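Local coordinates for protein putative mandelate racemase/muconate lactonizing enzyme (PDB 3DDM) that is of unknown function but probably belongs to the enolase superfamily, with an N-terminal domain joined to a barrel domain, at residues A[71-74]-A[75-79]; A[232-235]-A[236-240]; A[353-357]-A[358-362]. The protein carries 1 engineered substitution. One frame throughout, in Å; residues are numbered along the deposited sequence.

Contact 1: residues A[71-74]-A[75-79]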
loop_
_atom_site.group_PDB
_atom_site.type_symbol
_atom_site.label_atom_id
_atom_site.label_comp_id
_atom_site.label_asym_id
_atom_site.label_seq_id
_atom_site.Cartn_x
_atom_site.Cartn_y
_atom_site.Cartn_z
ATOM N N ARG A 71 -14.050 1.683 2.408
ATOM C CA ARG A 71 -14.229 2.821 1.511
ATOM C C ARG A 71 -13.785 2.443 0.105
ATOM O O ARG A 71 -14.467 2.755 -0.872
ATOM C CB ARG A 71 -13.428 4.041 1.977
ATOM C CG ARG A 71 -14.019 4.779 3.168
ATOM C CD ARG A 71 -15.451 5.257 2.882
ATOM N NE ARG A 71 -15.536 6.484 2.074
ATOM C CZ ARG A 71 -16.655 6.927 1.492
ATOM N NH1 ARG A 71 -17.796 6.247 1.614
ATOM N NH2 ARG A 71 -16.638 8.059 0.795
ATOM N N LEU A 72 -12.639 1.774 -0.002
ATOM C CA LEU A 72 -12.136 1.357 -1.307
ATOM C C LEU A 72 -13.168 0.526 -2.051
ATOM O O LEU A 72 -13.382 0.719 -3.255
ATOM C CB LEU A 72 -10.848 0.537 -1.165
ATOM C CG LEU A 72 -9.556 1.329 -0.939
ATOM C CD1 LEU A 72 -8.382 0.369 -0.875
ATOM C CD2 LEU A 72 -9.361 2.335 -2.060
ATOM N N VAL A 73 -13.804 -0.397 -1.330
ATOM C CA VAL A 73 -14.814 -1.267 -1.921
ATOM C C VAL A 73 -16.012 -0.482 -2.450
ATOM O O VAL A 73 -16.478 -0.728 -3.564
ATOM C CB VAL A 73 -15.306 -2.323 -0.902
ATOM C CG1 VAL A 73 -16.543 -3.049 -1.436
ATOM C CG2 VAL A 73 -14.201 -3.315 -0.633
ATOM N N GLU A 74 -16.497 0.471 -1.662
ATOM C CA GLU A 74 -17.651 1.263 -2.071
ATOM C C GLU A 74 -17.351 2.415 -3.041
ATOM O O GLU A 74 -18.158 2.702 -3.918
ATOM C CB GLU A 74 -18.390 1.794 -0.831
ATOM C CG GLU A 74 -18.928 0.685 0.082
ATOM C CD GLU A 74 -19.749 1.199 1.272
ATOM O OE1 GLU A 74 -19.280 2.128 1.973
ATOM O OE2 GLU A 74 -20.856 0.662 1.518
ATOM N N THR A 75 -16.197 3.064 -2.915
ATOM C CA THR A 75 -15.883 4.185 -3.805
ATOM C C THR A 75 -15.060 3.865 -5.053
ATOM O O THR A 75 -15.082 4.630 -6.011
ATOM C CB THR A 75 -15.145 5.324 -3.053
ATOM O OG1 THR A 75 -13.823 4.897 -2.710
ATOM C CG2 THR A 75 -15.886 5.697 -1.777
ATOM N N VAL A 76 -14.345 2.746 -5.064
ATOM C CA VAL A 76 -13.519 2.414 -6.219
ATOM C C VAL A 76 -13.883 1.127 -6.951
ATOM O O VAL A 76 -14.012 1.117 -8.176
ATOM C CB VAL A 76 -12.037 2.352 -5.809
ATOM C CG1 VAL A 76 -11.199 1.704 -6.905
ATOM C CG2 VAL A 76 -11.543 3.752 -5.508
ATOM N N LEU A 77 -14.041 0.038 -6.210
ATOM C CA LEU A 77 -14.366 -1.239 -6.826
ATOM C C LEU A 77 -15.842 -1.400 -7.170
ATOM O O LEU A 77 -16.172 -2.013 -8.177
ATOM C CB LEU A 77 -13.936 -2.375 -5.905
ATOM C CG LEU A 77 -12.477 -2.361 -5.458
ATOM C CD1 LEU A 77 -12.319 -3.317 -4.299
ATOM C CD2 LEU A 77 -11.564 -2.734 -6.608
ATOM N N ALA A 78 -16.730 -0.862 -6.335
ATOM C CA ALA A 78 -18.171 -0.988 -6.575
ATOM C C ALA A 78 -18.578 -0.476 -7.957
ATOM O O ALA A 78 -19.233 -1.191 -8.718
ATOM C CB ALA A 78 -18.957 -0.264 -5.481
ATOM N N PRO A 79 -18.193 0.771 -8.302
ATOM C CA PRO A 79 -18.522 1.369 -9.603
ATOM C C PRO A 79 -18.037 0.517 -10.771
ATOM O O PRO A 79 -18.763 0.316 -11.748
ATOM C CB PRO A 79 -17.819 2.715 -9.554
ATOM C CG PRO A 79 -17.859 3.059 -8.088
ATOM C CD PRO A 79 -17.494 1.746 -7.443
#

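Contact 2: residues A[232-235]-A[236-240]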
loop_
_atom_site.group_PDB
_atom_site.type_symbol
_atom_site.label_atom_id
_atom_site.label_comp_id
_atom_site.label_asym_id
_atom_site.label_seq_id
_atom_site.Cartn_x
_atom_site.Cartn_y
_atom_site.Cartn_z
ATOM N N GLU A 232 7.184 -18.239 7.966
ATOM C CA GLU A 232 7.776 -16.927 7.750
ATOM C C GLU A 232 9.014 -16.606 8.609
ATOM O O GLU A 232 9.056 -15.579 9.292
ATOM C CB GLU A 232 6.710 -15.839 7.946
ATOM C CG GLU A 232 5.516 -15.939 7.001
ATOM C CD GLU A 232 4.980 -14.571 6.589
ATOM O OE1 GLU A 232 4.978 -14.277 5.375
ATOM O OE2 GLU A 232 4.564 -13.787 7.470
ATOM N N PRO A 233 10.047 -17.467 8.563
ATOM C CA PRO A 233 11.265 -17.240 9.348
ATOM C C PRO A 233 12.017 -15.988 8.901
ATOM O O PRO A 233 12.738 -15.375 9.690
ATOM C CB PRO A 233 12.066 -18.520 9.117
ATOM C CG PRO A 233 11.709 -18.859 7.707
ATOM C CD PRO A 233 10.207 -18.640 7.687
ATOM N N LEU A 234 11.841 -15.621 7.634
ATOM C CA LEU A 234 12.481 -14.435 7.065
ATOM C C LEU A 234 11.411 -13.537 6.476
ATOM O O LEU A 234 10.291 -13.986 6.239
ATOM C CB LEU A 234 13.418 -14.817 5.925
ATOM C CG LEU A 234 14.567 -15.787 6.127
ATOM C CD1 LEU A 234 15.204 -16.026 4.767
ATOM C CD2 LEU A 234 15.567 -15.231 7.126
ATOM N N ARG A 235 11.755 -12.276 6.223
ATOM C CA ARG A 235 10.799 -11.358 5.605
ATOM C C ARG A 235 10.515 -11.851 4.177
ATOM O O ARG A 235 11.408 -12.341 3.483
ATOM C CB ARG A 235 11.374 -9.947 5.530
ATOM C CG ARG A 235 11.739 -9.333 6.858
ATOM C CD ARG A 235 12.199 -7.891 6.667
ATOM N NE ARG A 235 12.527 -7.254 7.943
ATOM C CZ ARG A 235 12.831 -5.963 8.085
ATOM N NH1 ARG A 235 12.852 -5.159 7.025
ATOM N NH2 ARG A 235 13.110 -5.479 9.291
ATOM N N ALA A 236 9.265 -11.718 3.747
ATOM C CA ALA A 236 8.844 -12.136 2.412
ATOM C C ALA A 236 9.669 -11.436 1.329
ATOM O O ALA A 236 9.733 -11.891 0.189
ATOM C CB ALA A 236 7.359 -11.825 2.232
ATOM N N ASP A 237 10.298 -10.329 1.725
ATOM C CA ASP A 237 11.148 -9.488 0.878
ATOM C C ASP A 237 12.443 -10.163 0.441
ATOM O O ASP A 237 12.849 -10.042 -0.705
ATOM C CB ASP A 237 11.529 -8.210 1.638
ATOM C CG ASP A 237 10.675 -7.024 1.258
ATOM O OD1 ASP A 237 9.851 -7.165 0.329
ATOM O OD2 ASP A 237 10.830 -5.949 1.880
ATOM N N ARG A 238 13.103 -10.835 1.380
ATOM C CA ARG A 238 14.369 -11.509 1.127
ATOM C C ARG A 238 14.508 -12.144 -0.254
ATOM O O ARG A 238 13.555 -12.718 -0.782
ATOM C CB ARG A 238 14.602 -12.575 2.191
ATOM C CG ARG A 238 14.796 -12.023 3.582
ATOM C CD ARG A 238 16.049 -11.193 3.646
ATOM N NE ARG A 238 15.799 -9.816 3.261
ATOM C CZ ARG A 238 16.734 -8.997 2.793
ATOM N NH1 ARG A 238 17.981 -9.429 2.646
ATOM N NH2 ARG A 238 16.429 -7.741 2.494
ATOM N N PRO A 239 15.709 -12.042 -0.857
ATOM C CA PRO A 239 15.971 -12.615 -2.182
ATOM C C PRO A 239 15.889 -14.146 -2.127
ATOM O O PRO A 239 16.097 -14.752 -1.069
ATOM C CB PRO A 239 17.390 -12.122 -2.503
ATOM C CG PRO A 239 17.508 -10.849 -1.718
ATOM C CD PRO A 239 16.863 -11.245 -0.400
ATOM N N ALA A 240 15.596 -14.763 -3.269
ATOM C CA ALA A 240 15.476 -16.212 -3.349
ATOM C C ALA A 240 16.661 -16.931 -2.737
ATOM O O ALA A 240 16.506 -17.987 -2.123
ATOM C CB ALA A 240 15.313 -16.635 -4.789
#

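Contact 3: residues A[353-357]-A[358-362]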
loop_
_atom_site.group_PDB
_atom_site.type_symbol
_atom_site.label_atom_id
_atom_site.label_comp_id
_atom_site.label_asym_id
_atom_site.label_seq_id
_atom_site.Cartn_x
_atom_site.Cartn_y
_atom_site.Cartn_z
ATOM N N ALA A 353 -18.778 -25.611 15.094
ATOM C CA ALA A 353 -19.648 -26.351 16.005
ATOM C C ALA A 353 -19.626 -27.860 15.710
ATOM O O ALA A 353 -20.168 -28.662 16.477
ATOM C CB ALA A 353 -21.072 -25.809 15.930
ATOM N N THR A 354 -18.989 -28.241 14.604
ATOM C CA THR A 354 -18.882 -29.649 14.244
ATOM C C THR A 354 -17.499 -30.154 14.621
ATOM O O THR A 354 -17.175 -31.316 14.374
ATOM C CB THR A 354 -19.065 -29.896 12.723
ATOM O OG1 THR A 354 -17.875 -29.513 12.031
ATOM C CG2 THR A 354 -20.232 -29.098 12.176
ATOM N N LEU A 355 -16.689 -29.285 15.222
ATOM C CA LEU A 355 -15.327 -29.653 15.610
ATOM C C LEU A 355 -15.272 -30.889 16.490
ATOM O O LEU A 355 -15.611 -30.846 17.674
ATOM C CB LEU A 355 -14.628 -28.494 16.323
ATOM C CG LEU A 355 -13.278 -28.838 16.970
ATOM C CD1 LEU A 355 -12.300 -29.326 15.910
ATOM C CD2 LEU A 355 -12.735 -27.617 17.701
ATOM N N HIS A 356 -14.829 -31.991 15.907
ATOM C CA HIS A 356 -14.728 -33.237 16.636
ATOM C C HIS A 356 -13.476 -33.960 16.169
ATOM O O HIS A 356 -13.293 -34.199 14.971
ATOM C CB HIS A 356 -15.976 -34.091 16.386
ATOM C CG HIS A 356 -16.099 -35.268 17.305
ATOM N ND1 HIS A 356 -15.778 -35.203 18.647
ATOM C CD2 HIS A 356 -16.545 -36.530 17.086
ATOM C CE1 HIS A 356 -16.020 -36.373 19.213
ATOM N NE2 HIS A 356 -16.487 -37.195 18.288
ATOM N N GLU A 357 -12.607 -34.285 17.125
ATOM C CA GLU A 357 -11.363 -34.979 16.829
ATOM C C GLU A 357 -10.532 -34.138 15.863
ATOM O O GLU A 357 -10.146 -34.584 14.789
ATOM C CB GLU A 357 -11.677 -36.361 16.237
ATOM C CG GLU A 357 -10.463 -37.176 15.808
ATOM C CD GLU A 357 -10.302 -37.224 14.295
ATOM O OE1 GLU A 357 -9.256 -37.729 13.819
ATOM O OE2 GLU A 357 -11.229 -36.757 13.587
ATOM N N GLY A 358 -10.276 -32.901 16.259
ATOM C CA GLY A 358 -9.491 -32.007 15.431
ATOM C C GLY A 358 -9.961 -31.808 14.000
ATOM O O GLY A 358 -9.187 -31.324 13.169
ATOM N N ARG A 359 -11.204 -32.164 13.696
ATOM C CA ARG A 359 -11.707 -31.990 12.332
ATOM C C ARG A 359 -13.100 -31.396 12.266
ATOM O O ARG A 359 -13.892 -31.531 13.187
ATOM C CB ARG A 359 -11.711 -33.318 11.579
ATOM C CG ARG A 359 -10.346 -33.955 11.448
ATOM C CD ARG A 359 -10.433 -35.251 10.689
ATOM N NE ARG A 359 -9.193 -36.012 10.776
ATOM C CZ ARG A 359 -9.047 -37.252 10.314
ATOM N NH1 ARG A 359 -7.879 -37.882 10.434
ATOM N NH2 ARG A 359 -10.073 -37.866 9.731
ATOM N N ILE A 360 -13.394 -30.726 11.166
ATOM C CA ILE A 360 -14.702 -30.134 10.990
ATOM C C ILE A 360 -15.239 -30.544 9.624
ATOM O O ILE A 360 -14.480 -30.984 8.758
ATOM C CB ILE A 360 -14.639 -28.585 11.071
ATOM C CG1 ILE A 360 -13.829 -28.027 9.896
ATOM C CG2 ILE A 360 -14.007 -28.158 12.394
ATOM C CD1 ILE A 360 -13.782 -26.513 9.835
ATOM N N THR A 361 -16.552 -30.436 9.452
ATOM C CA THR A 361 -17.189 -30.751 8.186
ATOM C C THR A 361 -18.079 -29.574 7.816
ATOM O O THR A 361 -18.809 -29.030 8.652
ATOM C CB THR A 361 -18.018 -32.033 8.265
ATOM O OG1 THR A 361 -18.908 -31.954 9.378
ATOM C CG2 THR A 361 -17.113 -33.237 8.436
ATOM N N LEU A 362 -17.997 -29.175 6.554
ATOM C CA LEU A 362 -18.744 -28.038 6.046
ATOM C C LEU A 362 -20.230 -28.268 5.768
ATOM O O LEU A 362 -21.011 -27.308 5.714
ATOM C CB LEU A 362 -18.047 -27.519 4.785
ATOM C CG LEU A 362 -16.568 -27.195 5.015
ATOM C CD1 LEU A 362 -15.979 -26.599 3.754
ATOM C CD2 LEU A 362 -16.423 -26.218 6.194
#

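Contact 1: residues A[71-74]-A[75-79]
R71 and T75 meet one turn apart on helix 65-81, just before the helix widens into a pi-type turn at 75-77. Their side chains cross at about a right angle. The R71 chain bends at chi2 and chi3, which folds its guanidinium back over T75. T75 CG2 sits over the centre of one guanidinium face, 3.5 Å above the plane. T75 places OG1 between its own N and carbonyl carbon (chi1 70°), within bonding range of the preceding turn. There the hydroxyl joins T75 N on R71 O, with OG1 at 2.9 Å and N at 2.7 Å from that oxygen. The hydroxyl approaches from above the carbonyl plane, 53° out of it.

V73 and L77 cross obliquely, with V73 CG2 4.1 Å from L77 CD1. Both pack on A116 of helix 110-131, and V73 also touches V15 of strand 14-23. This joins the helix to the rest of the N-terminal domain. R71 and T75 pack on C64 of the second subunit.

The wider turn shows in the backbone. L72 O accepts from V76 N at 2.9 Å and also from L77 N at 3.1 Å. A78 N then reaches five residues back to V73 O, at 2.8 Å.

Contact 2: residues A[232-235]-A[236-240]
R235 O accepts the N-H of R238 at 3.1 Å from R238 N, closing a type I beta turn from R235 to R238. The bond is bent, with an N-H...O angle of 136°. The turn belongs to the loop between strand 229-231 and helix 240-249. In the (beta/alpha)-barrel of the enolase superfamily, such a loop leads from a barrel strand to the next helix.

The R235 chain is extended from CG to NE and points out of the turn, and R235 packs on A101 of the second subunit. A236 and D237 pack on I105 of the second subunit. L234 is buried against W243 and L246 of helix 240-249. P233, just before it, touches the same two residues. The loop therefore lies between its own barrel helix and the partner chain.

The guanidinium of R238 has P239 CD over one face, 3.6 Å above the plane and offset toward the rim. Its polar end pairs with E242 in a salt bridge from NH1, which ties the turn to helix 240-249. P239 itself takes the N-cap position of that helix.

The side chain of R238 turns back over the start of the turn, and beyond CG it bends at chi2 and chi3. L234 and R238 cross at about a right angle, so the aliphatic base of the arginine rests across the leucine. R238 CG lies 3.4 Å from R235 O and 3.9 Å from L234 CB.

Contact 3: residues A[353-357]-A[358-362]
E357 and R359 lie side by side and point the same way on a tight beta turn of the C-terminal barrel domain. E357 OE1 stands over one face of the R359 guanidinium, offset toward the rim, 3.5 Å from R359 NE. This salt bridge rests on charge alone, since no N-H points at the oxygen. The carboxylate and guanidinium planes are 64° apart. E357 sets CG anti to its N (chi1 177°) and bends at chi2, which turns the carboxylate toward the arginine.

A type I' turn from H356 to R359 brings the two together. E357 and G358 both have positive phi, as this turn requires, and glycine favours it. H356 N donates to R359 O at 2.9 Å. The return bond, from R359 N to H356 O, is long and bent.

Further from the turn, T361 N donates to T354 OG1 at 3.0 Å. The same hydroxyl is also bonded to A351 O. L355 CB packs on I360 CG2 at 4.0 Å.

The turn leads into strand 359-361, which lies antiparallel to strand 146-154. Backbone hydrogen bonds join G358 to V149 and I360 to I147. I360 also packs its side chain on both of these residues, and L362 rests on helix 313-325.

The three contacts follow one another along the chain and do not touch. Contact 1 lies in the N-terminal domain. Contacts 2 and 3 both fall within the barrel domain, yet their centres are about 34 Å apart, on opposite sides of the chain's centre. Contacts 1 and 3 also lie on opposite sides of that centre, about 36 Å apart between their own centres. The centres of contacts 1 and 2 are about 32 Å apart, and both reach the second subunit, so each domain contributes to the dimer interface. Contact 3 touches no other chain of the assembly.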